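Long-range contacts in tapirin (PDB 6N2B), which binds cellulose, probably at the cell surface, where it would attach an extremely thermophilic bacterium to its substrate: residues Y219-R224 with I527-K532; I487-P492 with I520-A525; N476-L481 with V506-I511. One frame throughout, in Å; residues are numbered along the deposited sequence.

Overall arrangement
All three contacts include parallel strand pairing of the beta-helix, and they touch one another; in contact 3 the pairing begins at a corner. Contact 3 has the largest share of buried residues, eight of ten, and none is exposed. Contacts 1 and 2 are partly buried, with an apolar face turned inward and a more polar face opposite. Contacts 1 and 3 meet through the neighbouring strands 526-531 and 504-508, their centres about 10 Å apart, while contact 2 belongs to a separate three-stranded sheet. The chemistry follows this placing: contact 1 has a short, nearly straight salt bridge, contact 3 a longer, weaker one beside a glycine corner under a tyrosine ring, and contact 2 an apolar end around a proline.

Contact 1 of 3, residues Y219-R224 with I527-K532; sequences YKFTVR and IELIYK
Ile527 meets Lys220 and Phe221 where strands 527-531 and 221-224 begin to pair, their directions only 13° apart. Ile527 N donates to Lys220 O at 3.1 Å, and its own carbonyl takes the N-H of Thr222. On the buried face Ile527 CB lies 3.6 Å from Phe221 CD2, against a ring that is set obliquely to it. Glu528 projects from the other face. Its chain bends at chi2 (97°), which turns the carboxylate towards the neighbouring strand, where Glu528 OE2 accepts a nearly straight hydrogen bond from Arg224 NE at 2.8 Å. This is a salt bridge through the edge of the guanidinium, with the two planar groups 26° apart. Glu528 OE1 lies alongside Thr222, 3.9 Å from Thr222 CB. A leucine in place of Glu528, lacking the carboxylate, would probably leave the charge of Arg224 without its mate and the guanidinium freer to turn. Leu529 returns to the buried face: its N reaches Thr222 O at 2.8 Å, its O receives Arg224 N, and its CD2 comes within 4.1 Å of Phe221 CZ. Ile530 lies beside Arg224, CG2 to CD at 4.2 Å, giving the arginine stem an apolar neighbour. At the end of the pairing Tyr531 N donates to Arg224 O at 2.9 Å, and a water donates to both Arg224 O and Tyr531 O; the phenol of Tyr531 turns elsewhere, to Phe205 O. Five backbone hydrogen bonds in unbroken parallel register identify neighbouring strands on a beta-helix wall, joined although 302 residues separate the segments. The chemistry is two-sided: phenylalanine, valine, isoleucine and leucine fill the interior, whereas the outer face combines an ion pair with apolar stems, consistent with a partly solvent-exposed face.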
ATOM      1  N   TYR A 219      12.275  -6.473  -3.540  1.00 26.30           N
ATOM      2  CA  TYR A 219      13.128  -5.674  -2.669  1.00 31.98           C
ATOM      3  C   TYR A 219      13.523  -4.361  -3.337  1.00 25.40           C
ATOM      4  O   TYR A 219      13.927  -4.345  -4.502  1.00 28.97           O
ATOM      5  CB  TYR A 219      14.374  -6.488  -2.338  1.00 33.17           C
ATOM      6  CG  TYR A 219      15.369  -5.805  -1.446  1.00 33.19           C
ATOM      7  CD1 TYR A 219      15.137  -5.697  -0.081  1.00 24.15           C
ATOM      8  CD2 TYR A 219      16.560  -5.301  -1.965  1.00 27.03           C
ATOM      9  CE1 TYR A 219      16.051  -5.096   0.740  1.00 33.73           C
ATOM     10  CE2 TYR A 219      17.482  -4.698  -1.151  1.00 31.10           C
ATOM     11  CZ  TYR A 219      17.228  -4.593   0.208  1.00 37.05           C
ATOM     12  OH  TYR A 219      18.143  -3.983   1.045  1.00 34.39           O
ATOM     13  N   LYS A 220      13.428  -3.262  -2.583  1.00 31.27           N
ATOM     14  CA  LYS A 220      13.672  -1.915  -3.101  1.00 28.92           C
ATOM     15  C   LYS A 220      12.608  -1.523  -4.121  1.00 27.07           C
ATOM     16  O   LYS A 220      12.826  -1.583  -5.335  1.00 29.10           O
ATOM     17  CB  LYS A 220      15.074  -1.809  -3.709  1.00 29.32           C
ATOM     18  CG  LYS A 220      16.022  -0.973  -2.896  1.00 44.33           C
ATOM     19  CD  LYS A 220      15.805   0.522  -3.185  1.00 56.34           C
ATOM     20  CE  LYS A 220      16.808   1.417  -2.439  1.00 62.05           C
ATOM     21  NZ  LYS A 220      16.299   1.919  -1.123  1.00 67.04           N
ATOM     22  N   PHE A 221      11.436  -1.144  -3.640  1.00 27.08           N
ATOM     23  CA  PHE A 221      10.339  -0.761  -4.514  1.00 25.91           C
ATOM     24  C   PHE A 221       9.717   0.480  -3.913  1.00 24.33           C
ATOM     25  O   PHE A 221       9.266   0.461  -2.762  1.00 21.94           O
ATOM     26  CB  PHE A 221       9.306  -1.885  -4.644  1.00 28.18           C
ATOM     27  CG  PHE A 221       8.229  -1.634  -5.681  1.00 26.01           C
ATOM     28  CD1 PHE A 221       7.047  -0.989  -5.340  1.00 26.53           C
ATOM     29  CD2 PHE A 221       8.372  -2.096  -6.981  1.00 30.52           C
ATOM     30  CE1 PHE A 221       6.037  -0.787  -6.287  1.00 21.44           C
ATOM     31  CE2 PHE A 221       7.362  -1.884  -7.932  1.00 26.85           C
ATOM     32  CZ  PHE A 221       6.197  -1.230  -7.577  1.00 16.18           C
ATOM     33  N   THR A 222       9.737   1.563  -4.668  1.00 22.39           N
ATOM     34  CA  THR A 222       9.121   2.806  -4.248  1.00 24.33           C
ATOM     35  C   THR A 222       7.964   3.092  -5.185  1.00 25.58           C
ATOM     36  O   THR A 222       8.129   3.056  -6.407  1.00 27.80           O
ATOM     37  CB  THR A 222      10.113   3.966  -4.285  1.00 19.35           C
ATOM     38  OG1 THR A 222      11.192   3.728  -3.373  1.00 27.83           O
ATOM     39  CG2 THR A 222       9.403   5.245  -3.934  1.00 19.03           C
ATOM     40  N   VAL A 223       6.795   3.354  -4.622  1.00 19.59           N
ATOM     41  CA  VAL A 223       5.704   3.946  -5.369  1.00 17.20           C
ATOM     42  C   VAL A 223       5.498   5.368  -4.855  1.00 20.62           C
ATOM     43  O   VAL A 223       5.430   5.610  -3.641  1.00 16.33           O
ATOM     44  CB  VAL A 223       4.426   3.096  -5.295  1.00 13.79           C
ATOM     45  CG1 VAL A 223       4.140   2.666  -3.883  1.00 15.49           C
ATOM     46  CG2 VAL A 223       3.270   3.889  -5.860  1.00 13.66           C
ATOM     47  N   ARG A 224       5.460   6.314  -5.785  1.00 20.44           N
ATOM     48  CA  ARG A 224       5.415   7.739  -5.488  1.00 19.56           C
ATOM     49  C   ARG A 224       4.160   8.302  -6.150  1.00 24.34           C
ATOM     50  O   ARG A 224       4.108   8.453  -7.381  1.00 16.30           O
ATOM     51  CB  ARG A 224       6.689   8.426  -5.984  1.00 17.91           C
ATOM     52  CG  ARG A 224       6.679   9.938  -5.928  1.00 23.01           C
ATOM     53  CD  ARG A 224       7.945  10.528  -6.580  1.00 29.44           C
ATOM     54  NE  ARG A 224       9.165  10.023  -5.945  1.00 35.01           N
ATOM     55  CZ  ARG A 224       9.807  10.664  -4.974  1.00 27.89           C
ATOM     56  NH1 ARG A 224       9.343  11.833  -4.556  1.00 14.02           N
ATOM     57  NH2 ARG A 224      10.905  10.142  -4.426  1.00 27.12           N
ATOM     58  N   ILE A 527      13.105  -0.503  -8.201  1.00 32.22           N
ATOM     59  CA  ILE A 527      12.071   0.142  -9.001  1.00 24.42           C
ATOM     60  C   ILE A 527      11.667   1.431  -8.307  1.00 21.06           C
ATOM     61  O   ILE A 527      11.443   1.445  -7.093  1.00 29.19           O
ATOM     62  CB  ILE A 527      10.849  -0.771  -9.178  1.00 18.79           C
ATOM     63  CG1 ILE A 527      11.285  -2.182  -9.562  1.00 22.51           C
ATOM     64  CG2 ILE A 527       9.878  -0.167 -10.176  1.00 14.56           C
ATOM     65  CD1 ILE A 527      11.564  -2.364 -10.992  1.00 20.22           C
ATOM     66  N   GLU A 528      11.563   2.503  -9.067  1.00 19.27           N
ATOM     67  CA  GLU A 528      10.942   3.738  -8.612  1.00 16.00           C
ATOM     68  C   GLU A 528       9.755   3.936  -9.541  1.00 20.48           C
ATOM     69  O   GLU A 528       9.932   4.391 -10.673  1.00 26.32           O
ATOM     70  CB  GLU A 528      11.928   4.898  -8.674  1.00 25.22           C
ATOM     71  CG  GLU A 528      11.319   6.308  -8.670  1.00 30.88           C
ATOM     72  CD  GLU A 528      11.303   6.936  -7.289  1.00 38.90           C
ATOM     73  OE1 GLU A 528      12.137   6.515  -6.437  1.00 42.01           O
ATOM     74  OE2 GLU A 528      10.453   7.836  -7.058  1.00 30.35           O
ATOM     75  N   LEU A 529       8.558   3.563  -9.087  1.00 20.53           N
ATOM     76  CA  LEU A 529       7.336   3.702  -9.879  1.00 17.59           C
ATOM     77  C   LEU A 529       6.661   5.025  -9.524  1.00 20.45           C
ATOM     78  O   LEU A 529       6.112   5.179  -8.429  1.00 21.92           O
ATOM     79  CB  LEU A 529       6.386   2.535  -9.631  1.00 16.50           C
ATOM     80  CG  LEU A 529       4.957   2.711 -10.161  1.00 15.73           C
ATOM     81  CD1 LEU A 529       4.979   2.800 -11.662  1.00 18.26           C
ATOM     82  CD2 LEU A 529       4.069   1.565  -9.759  1.00 15.13           C
ATOM     83  N   ILE A 530       6.692   5.979 -10.442  1.00 18.79           N
ATOM     84  CA  ILE A 530       6.108   7.299 -10.217  1.00 23.80           C
ATOM     85  C   ILE A 530       4.744   7.326 -10.892  1.00 15.20           C
ATOM     86  O   ILE A 530       4.657   7.292 -12.122  1.00 22.32           O
ATOM     87  CB  ILE A 530       7.012   8.419 -10.758  1.00 23.99           C
ATOM     88  CG1 ILE A 530       8.444   8.258 -10.257  1.00 19.92           C
ATOM     89  CG2 ILE A 530       6.459   9.784 -10.391  1.00 11.12           C
ATOM     90  CD1 ILE A 530       9.296   9.491 -10.504  1.00 17.40           C
ATOM     91  N   TYR A 531       3.674   7.416 -10.108  1.00 18.67           N
ATOM     92  CA  TYR A 531       2.337   7.402 -10.694  1.00 15.13           C
ATOM     93  C   TYR A 531       2.144   8.599 -11.628  1.00 16.49           C
ATOM     94  O   TYR A 531       2.508   9.733 -11.298  1.00 16.64           O
ATOM     95  CB  TYR A 531       1.272   7.391  -9.591  1.00 12.61           C
ATOM     96  CG  TYR A 531      -0.125   7.734 -10.077  1.00 19.51           C
ATOM     97  CD1 TYR A 531      -0.917   6.782 -10.714  1.00 14.80           C
ATOM     98  CD2 TYR A 531      -0.652   9.016  -9.899  1.00 14.08           C
ATOM     99  CE1 TYR A 531      -2.190   7.099 -11.158  1.00 15.95           C
ATOM    100  CE2 TYR A 531      -1.905   9.342 -10.331  1.00 11.08           C
ATOM    101  CZ  TYR A 531      -2.678   8.385 -10.971  1.00 24.10           C
ATOM    102  OH  TYR A 531      -3.948   8.709 -11.417  1.00 23.55           O
ATOM    103  N   LYS A 532       1.609   8.334 -12.813  1.00 15.29           N
ATOM    104  CA  LYS A 532       1.184   9.380 -13.741  1.00 17.10           C
ATOM    105  C   LYS A 532      -0.121   8.933 -14.381  1.00 17.69           C
ATOM    106  O   LYS A 532      -0.158   7.899 -15.059  1.00 19.09           O
ATOM    107  CB  LYS A 532       2.241   9.665 -14.819  1.00 14.59           C
ATOM    108  CG  LYS A 532       3.562  10.237 -14.297  1.00 15.46           C
ATOM    109  CD  LYS A 532       3.481  11.740 -14.016  1.00 12.86           C
ATOM    110  CE  LYS A 532       4.748  12.258 -13.332  1.00 13.25           C
ATOM    111  NZ  LYS A 532       4.835  13.756 -13.207  1.00 11.33           N
TER
HETATM  112  O   HOH W   1       3.511  10.690  -8.795  1.00 17.61           O

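Contact 2 of 3, residues I487-P492 with I520-A525; sequences ITFSNP and INISGA
Ile487-Phe489 and Ile520-Ile522 are neighbouring strands in a short three-stranded parallel sheet of the beta-helix, completed by strand 457-458. Asn521 turns both its backbone N and O to strand 487-489, bridging Ile487 and Phe489: Asn521 N donates to Ile487 O at 3.0 Å, and Asn521 O accepts from Phe489 N at 2.8 Å in an almost straight bond (174°). The next bond, Ser523 N to Phe489 O, is longer at 3.2 Å and more bent (142°), consistent with the strands ending here. Beyond it the contact passes to side chains. Ile522 has CG1 anti to its backbone N (chi1 176°), which carries that branch out to Pro492, whose CG lies 3.5 Å from Ile522 CG1. The terminal Ile522 CD1 meets Pro492 CB at 3.7 Å, and Ala525 CB reaches Pro492 CG at 4.0 Å. On the face that carries Ile487, Phe489, Ile520 and Ile522, Phe489 CB approaches Ile522 CG1 at 3.9 Å, and Leu505 touches Phe489, Pro492 and Ile522 alike. The opposite face is polar; Thr488 and Asn521 are paired on it, their side chains crossing at an angle. The chemistry thus changes along the pair: regular backbone bonding joins the strands, and beyond it Pro492 packs on Ile522 and Ala525, with Ser523 O beside its CG and CD.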
ATOM      1  N   ILE A 487       5.813  -9.877 -13.752  1.00 16.68           N
ATOM      2  CA  ILE A 487       6.688  -8.986 -14.494  1.00 18.85           C
ATOM      3  C   ILE A 487       8.107  -9.269 -14.032  1.00 20.03           C
ATOM      4  O   ILE A 487       8.365  -9.335 -12.823  1.00 19.08           O
ATOM      5  CB  ILE A 487       6.294  -7.517 -14.271  1.00 18.02           C
ATOM      6  CG1 ILE A 487       4.958  -7.239 -14.965  1.00 19.28           C
ATOM      7  CG2 ILE A 487       7.389  -6.583 -14.733  1.00 12.25           C
ATOM      8  CD1 ILE A 487       4.420  -5.863 -14.711  1.00 13.96           C
ATOM      9  N   THR A 488       9.017  -9.486 -14.984  1.00 16.79           N
ATOM     10  CA  THR A 488      10.380  -9.885 -14.653  1.00 18.86           C
ATOM     11  C   THR A 488      11.364  -9.051 -15.450  1.00 21.35           C
ATOM     12  O   THR A 488      11.349  -9.083 -16.680  1.00 25.79           O
ATOM     13  CB  THR A 488      10.630 -11.364 -14.936  1.00 22.59           C
ATOM     14  OG1 THR A 488       9.782 -12.169 -14.107  1.00 37.06           O
ATOM     15  CG2 THR A 488      12.067 -11.687 -14.617  1.00 27.16           C
ATOM     16  N   PHE A 489      12.237  -8.339 -14.755  1.00 16.91           N
ATOM     17  CA  PHE A 489      13.297  -7.578 -15.386  1.00 19.94           C
ATOM     18  C   PHE A 489      14.602  -8.300 -15.058  1.00 25.36           C
ATOM     19  O   PHE A 489      15.198  -8.094 -14.000  1.00 24.56           O
ATOM     20  CB  PHE A 489      13.265  -6.149 -14.903  1.00 21.72           C
ATOM     21  CG  PHE A 489      12.002  -5.413 -15.281  1.00 24.04           C
ATOM     22  CD1 PHE A 489      11.455  -5.548 -16.552  1.00 24.97           C
ATOM     23  CD2 PHE A 489      11.350  -4.598 -14.363  1.00 25.43           C
ATOM     24  CE1 PHE A 489      10.287  -4.873 -16.902  1.00 23.76           C
ATOM     25  CE2 PHE A 489      10.193  -3.912 -14.705  1.00 24.59           C
ATOM     26  CZ  PHE A 489       9.661  -4.047 -15.972  1.00 26.84           C
ATOM     27  N   SER A 490      15.026  -9.173 -15.979  1.00 26.79           N
ATOM     28  CA  SER A 490      16.196 -10.030 -15.784  1.00 28.85           C
ATOM     29  C   SER A 490      17.510  -9.300 -15.977  1.00 28.10           C
ATOM     30  O   SER A 490      18.549  -9.770 -15.492  1.00 25.59           O
ATOM     31  CB  SER A 490      16.161 -11.215 -16.757  1.00 27.41           C
ATOM     32  OG  SER A 490      15.560 -12.342 -16.144  1.00 44.80           O
ATOM     33  N   ASN A 491      17.477  -8.188 -16.677  1.00 21.93           N
ATOM     34  CA  ASN A 491      18.631  -7.420 -17.081  1.00 20.05           C
ATOM     35  C   ASN A 491      18.222  -5.952 -17.158  1.00 23.06           C
ATOM     36  O   ASN A 491      18.326  -5.326 -18.220  1.00 19.03           O
ATOM     37  CB  ASN A 491      19.143  -7.940 -18.422  1.00 19.70           C
ATOM     38  CG  ASN A 491      20.640  -7.849 -18.533  1.00 27.21           C
ATOM     39  OD1 ASN A 491      21.318  -7.472 -17.574  1.00 36.86           O
ATOM     40  ND2 ASN A 491      21.175  -8.185 -19.705  1.00 29.49           N
ATOM     41  N   PRO A 492      17.752  -5.369 -16.054  1.00 27.84           N
ATOM     42  CA  PRO A 492      17.142  -4.029 -16.139  1.00 23.21           C
ATOM     43  C   PRO A 492      18.022  -2.949 -16.769  1.00 24.06           C
ATOM     44  O   PRO A 492      17.470  -1.985 -17.315  1.00 26.87           O
ATOM     45  CB  PRO A 492      16.817  -3.698 -14.673  1.00 23.06           C
ATOM     46  CG  PRO A 492      17.621  -4.658 -13.856  1.00 22.74           C
ATOM     47  CD  PRO A 492      17.744  -5.895 -14.678  1.00 23.26           C
ATOM     48  N   ILE A 520       6.739  -8.964  -8.927  1.00 31.02           N
ATOM     49  CA  ILE A 520       7.755  -8.221  -9.663  1.00 24.80           C
ATOM     50  C   ILE A 520       9.097  -8.801  -9.269  1.00 24.86           C
ATOM     51  O   ILE A 520       9.384  -8.954  -8.076  1.00 33.95           O
ATOM     52  CB  ILE A 520       7.703  -6.715  -9.352  1.00 25.25           C
ATOM     53  CG1 ILE A 520       6.277  -6.286  -9.096  1.00 25.27           C
ATOM     54  CG2 ILE A 520       8.304  -5.880 -10.493  1.00 13.62           C
ATOM     55  CD1 ILE A 520       6.159  -4.854  -8.779  1.00 31.47           C
ATOM     56  N   ASN A 521       9.906  -9.147 -10.257  1.00 23.31           N
ATOM     57  CA  ASN A 521      11.251  -9.643 -10.020  1.00 23.64           C
ATOM     58  C   ASN A 521      12.219  -8.819 -10.841  1.00 22.79           C
ATOM     59  O   ASN A 521      11.920  -8.459 -11.978  1.00 26.65           O
ATOM     60  CB  ASN A 521      11.384 -11.105 -10.391  1.00 27.91           C
ATOM     61  CG  ASN A 521      10.524 -11.994  -9.526  1.00 42.17           C
ATOM     62  OD1 ASN A 521      10.637 -11.977  -8.296  1.00 42.11           O
ATOM     63  ND2 ASN A 521       9.652 -12.781 -10.162  1.00 52.15           N
ATOM     64  N   ILE A 522      13.376  -8.512 -10.262  1.00 26.44           N
ATOM     65  CA  ILE A 522      14.373  -7.716 -10.955  1.00 25.78           C
ATOM     66  C   ILE A 522      15.720  -8.043 -10.342  1.00 30.89           C
ATOM     67  O   ILE A 522      15.820  -8.320  -9.143  1.00 32.55           O
ATOM     68  CB  ILE A 522      14.035  -6.208 -10.871  1.00 20.47           C
ATOM     69  CG1 ILE A 522      15.126  -5.367 -11.521  1.00 22.54           C
ATOM     70  CG2 ILE A 522      13.858  -5.807  -9.454  1.00 18.10           C
ATOM     71  CD1 ILE A 522      14.775  -3.897 -11.631  1.00 26.08           C
ATOM     72  N   SER A 523      16.756  -8.023 -11.174  1.00 32.18           N
ATOM     73  CA  SER A 523      18.103  -8.423 -10.793  1.00 31.00           C
ATOM     74  C   SER A 523      18.998  -7.194 -10.730  1.00 34.28           C
ATOM     75  O   SER A 523      19.237  -6.547 -11.756  1.00 34.65           O
ATOM     76  CB  SER A 523      18.659  -9.432 -11.791  1.00 28.82           C
ATOM     77  OG  SER A 523      17.611 -10.272 -12.242  1.00 32.68           O
ATOM     78  N   GLY A 524      19.492  -6.881  -9.533  1.00 26.74           N
ATOM     79  CA  GLY A 524      20.492  -5.844  -9.379  1.00 26.61           C
ATOM     80  C   GLY A 524      20.021  -4.417  -9.553  1.00 31.42           C
ATOM     81  O   GLY A 524      20.809  -3.577  -9.999  1.00 31.60           O
ATOM     82  N   ALA A 525      18.769  -4.109  -9.206  1.00 31.72           N
ATOM     83  CA  ALA A 525      18.276  -2.735  -9.284  1.00 26.02           C
ATOM     84  C   ALA A 525      16.940  -2.625  -8.560  1.00 24.36           C
ATOM     85  O   ALA A 525      16.212  -3.608  -8.423  1.00 23.77           O
ATOM     86  CB  ALA A 525      18.126  -2.265 -10.738  1.00 16.23           C
TER

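Contact 3 of 3, residues N476-L481 with V506-I511; sequences NVRLYL and VIEGAI
Tyr480 lays one face of its ring over Gly509, whose CA is 4.0 Å from the ring centroid and 26° off the normal, a CH-pi contact offset toward the rim. Having CG anti to the carbonyl carbon (chi1 -59°) places the ring there, and the Tyr480 OH is held by Lys532 O. Gly509 is where the second chain turns a corner: strand 506-508 runs at 84° to strand 478-481, whereas Ala510 and Ile511 pair in parallel with Tyr480 and Leu481. A side chain at Gly509 would point at the first strand, into Leu479 O, so the glycine fits the bend. The backbone bonds continue across the corner. Before it, Leu479 N donates to Glu508 O at 2.9 Å. After it, Ala510 N reaches Leu479 O at 3.3 Å, and Leu481 N then bonds to Ala510 O. Arg478 and Glu508 add a salt bridge whose NE to OE1 bond is weak at 3.3 Å. A water accepts from Glu508 N and donates to Val477 O, bridging the two segments ahead of the first direct backbone bond. Inside, Leu479 CB meets Ile507 CG2 at 4.0 Å, and Leu481 CD1 meets Ile511 CG1 at 4.2 Å. Strand 448-453 flanks the first segment through backbone bonds, Ile487 of strand 487-489 touches Leu481 and Ile511, and strand 526-531 packs on Ile507 and Ile511 through Leu529.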
ATOM      1  N   ASN A 476      12.020   8.981 -21.462  1.00 31.79           N
ATOM      2  CA  ASN A 476      10.915   9.694 -20.832  1.00 29.69           C
ATOM      3  C   ASN A 476       9.543   9.072 -21.119  1.00 26.13           C
ATOM      4  O   ASN A 476       8.526   9.656 -20.727  1.00 26.86           O
ATOM      5  CB  ASN A 476      10.941  11.185 -21.246  1.00 25.42           C
ATOM      6  CG  ASN A 476      10.383  11.446 -22.669  1.00 34.55           C
ATOM      7  OD1 ASN A 476      10.127  10.523 -23.445  1.00 32.19           O
ATOM      8  ND2 ASN A 476      10.189  12.722 -22.998  1.00 27.86           N
ATOM      9  N   VAL A 477       9.476   7.906 -21.769  1.00 20.65           N
ATOM     10  CA  VAL A 477       8.173   7.372 -22.165  1.00 28.35           C
ATOM     11  C   VAL A 477       7.353   6.999 -20.933  1.00 18.14           C
ATOM     12  O   VAL A 477       7.869   6.446 -19.957  1.00 20.34           O
ATOM     13  CB  VAL A 477       8.314   6.183 -23.139  1.00 19.00           C
ATOM     14  CG1 VAL A 477       9.000   4.995 -22.496  1.00 19.06           C
ATOM     15  CG2 VAL A 477       6.950   5.775 -23.653  1.00 17.22           C
ATOM     16  N   ARG A 478       6.077   7.370 -20.949  1.00 21.02           N
ATOM     17  CA  ARG A 478       5.141   6.976 -19.908  1.00 17.31           C
ATOM     18  C   ARG A 478       4.668   5.562 -20.205  1.00 19.45           C
ATOM     19  O   ARG A 478       4.134   5.294 -21.291  1.00 16.59           O
ATOM     20  CB  ARG A 478       3.959   7.940 -19.850  1.00 20.85           C
ATOM     21  CG  ARG A 478       4.343   9.365 -19.523  1.00 17.33           C
ATOM     22  CD  ARG A 478       4.407   9.526 -18.025  1.00 23.21           C
ATOM     23  NE  ARG A 478       5.216  10.671 -17.623  1.00 23.25           N
ATOM     24  CZ  ARG A 478       4.756  11.911 -17.533  1.00 15.93           C
ATOM     25  NH1 ARG A 478       3.491  12.182 -17.818  1.00 12.73           N
ATOM     26  NH2 ARG A 478       5.575  12.879 -17.169  1.00 18.88           N
ATOM     27  N   LEU A 479       4.858   4.667 -19.239  1.00 18.00           N
ATOM     28  CA  LEU A 479       4.631   3.242 -19.414  1.00 15.36           C
ATOM     29  C   LEU A 479       3.487   2.772 -18.521  1.00 16.44           C
ATOM     30  O   LEU A 479       3.505   2.995 -17.307  1.00 19.09           O
ATOM     31  CB  LEU A 479       5.907   2.480 -19.082  1.00 18.69           C
ATOM     32  CG  LEU A 479       6.451   1.404 -19.997  1.00 21.07           C
ATOM     33  CD1 LEU A 479       7.326   0.480 -19.167  1.00 21.60           C
ATOM     34  CD2 LEU A 479       5.323   0.653 -20.664  1.00 20.63           C
ATOM     35  N   TYR A 480       2.500   2.126 -19.122  1.00 13.86           N
ATOM     36  CA  TYR A 480       1.389   1.503 -18.407  1.00 16.97           C
ATOM     37  C   TYR A 480       1.448   0.004 -18.699  1.00 22.80           C
ATOM     38  O   TYR A 480       1.225  -0.424 -19.839  1.00 16.49           O
ATOM     39  CB  TYR A 480       0.059   2.122 -18.835  1.00 12.20           C
ATOM     40  CG  TYR A 480       0.064   3.580 -18.565  1.00 18.24           C
ATOM     41  CD1 TYR A 480       0.649   4.464 -19.462  1.00 15.96           C
ATOM     42  CD2 TYR A 480      -0.452   4.086 -17.363  1.00 15.59           C
ATOM     43  CE1 TYR A 480       0.699   5.816 -19.187  1.00 17.83           C
ATOM     44  CE2 TYR A 480      -0.410   5.431 -17.083  1.00 11.47           C
ATOM     45  CZ  TYR A 480       0.167   6.292 -17.993  1.00 17.49           C
ATOM     46  OH  TYR A 480       0.212   7.638 -17.716  1.00 20.49           O
ATOM     47  N   LEU A 481       1.803  -0.785 -17.688  1.00 15.08           N
ATOM     48  CA  LEU A 481       1.968  -2.221 -17.847  1.00 16.53           C
ATOM     49  C   LEU A 481       0.716  -2.906 -17.337  1.00 16.46           C
ATOM     50  O   LEU A 481       0.309  -2.675 -16.193  1.00 15.94           O
ATOM     51  CB  LEU A 481       3.187  -2.738 -17.075  1.00 19.82           C
ATOM     52  CG  LEU A 481       4.532  -2.011 -17.182  1.00 25.04           C
ATOM     53  CD1 LEU A 481       5.552  -2.545 -16.183  1.00 14.56           C
ATOM     54  CD2 LEU A 481       5.072  -2.120 -18.587  1.00 25.72           C
ATOM     55  N   VAL A 506      13.159   3.500 -13.467  1.00 20.75           N
ATOM     56  CA  VAL A 506      12.170   4.543 -13.187  1.00 23.84           C
ATOM     57  C   VAL A 506      10.999   4.399 -14.167  1.00 23.15           C
ATOM     58  O   VAL A 506      11.061   4.845 -15.318  1.00 23.43           O
ATOM     59  CB  VAL A 506      12.799   5.936 -13.242  1.00 21.13           C
ATOM     60  CG1 VAL A 506      11.745   6.986 -13.021  1.00 22.82           C
ATOM     61  CG2 VAL A 506      13.892   6.055 -12.193  1.00 21.52           C
ATOM     62  N   ILE A 507       9.908   3.793 -13.712  1.00 13.71           N
ATOM     63  CA  ILE A 507       8.697   3.667 -14.507  1.00 15.94           C
ATOM     64  C   ILE A 507       7.726   4.769 -14.107  1.00 22.06           C
ATOM     65  O   ILE A 507       7.266   4.813 -12.958  1.00 25.10           O
ATOM     66  CB  ILE A 507       8.047   2.292 -14.323  1.00 21.89           C
ATOM     67  CG1 ILE A 507       9.030   1.181 -14.709  1.00 19.49           C
ATOM     68  CG2 ILE A 507       6.766   2.221 -15.139  1.00 14.90           C
ATOM     69  CD1 ILE A 507       8.802  -0.114 -13.967  1.00 13.22           C
ATOM     70  N   GLU A 508       7.392   5.642 -15.056  1.00 19.09           N
ATOM     71  CA  GLU A 508       6.402   6.692 -14.858  1.00 11.31           C
ATOM     72  C   GLU A 508       5.114   6.259 -15.557  1.00 23.47           C
ATOM     73  O   GLU A 508       5.075   6.167 -16.793  1.00 21.39           O
ATOM     74  CB  GLU A 508       6.900   8.020 -15.420  1.00 13.60           C
ATOM     75  CG  GLU A 508       8.257   8.472 -14.890  1.00 18.48           C
ATOM     76  CD  GLU A 508       8.458   9.994 -14.997  1.00 23.17           C
ATOM     77  OE1 GLU A 508       7.451  10.711 -15.169  1.00 21.77           O
ATOM     78  OE2 GLU A 508       9.612  10.480 -14.903  1.00 21.26           O
ATOM     79  N   GLY A 509       4.055   6.009 -14.772  1.00 18.54           N
ATOM     80  CA  GLY A 509       2.797   5.514 -15.307  1.00 12.34           C
ATOM     81  C   GLY A 509       2.044   4.693 -14.278  1.00 17.62           C
ATOM     82  O   GLY A 509       1.648   5.248 -13.253  1.00 20.56           O
ATOM     83  N   ALA A 510       1.834   3.396 -14.511  1.00  9.70           N
ATOM     84  CA  ALA A 510       1.090   2.574 -13.559  1.00 12.79           C
ATOM     85  C   ALA A 510       1.159   1.118 -13.997  1.00 16.20           C
ATOM     86  O   ALA A 510       1.482   0.816 -15.144  1.00 20.09           O
ATOM     87  CB  ALA A 510      -0.375   3.012 -13.429  1.00 12.04           C
ATOM     88  N   ILE A 511       0.841   0.222 -13.066  1.00 16.69           N
ATOM     89  CA  ILE A 511       0.933  -1.219 -13.273  1.00 16.22           C
ATOM     90  C   ILE A 511      -0.391  -1.844 -12.853  1.00 18.31           C
ATOM     91  O   ILE A 511      -0.821  -1.691 -11.704  1.00 19.97           O
ATOM     92  CB  ILE A 511       2.104  -1.835 -12.488  1.00 16.50           C
ATOM     93  CG1 ILE A 511       3.402  -1.095 -12.828  1.00 24.23           C
ATOM     94  CG2 ILE A 511       2.244  -3.308 -12.786  1.00 12.37           C
ATOM     95  CD1 ILE A 511       4.583  -1.450 -11.943  1.00 15.87           C
TER
HETATM   96  O   HOH W   2       8.790   5.722 -17.548  0.93 26.78           O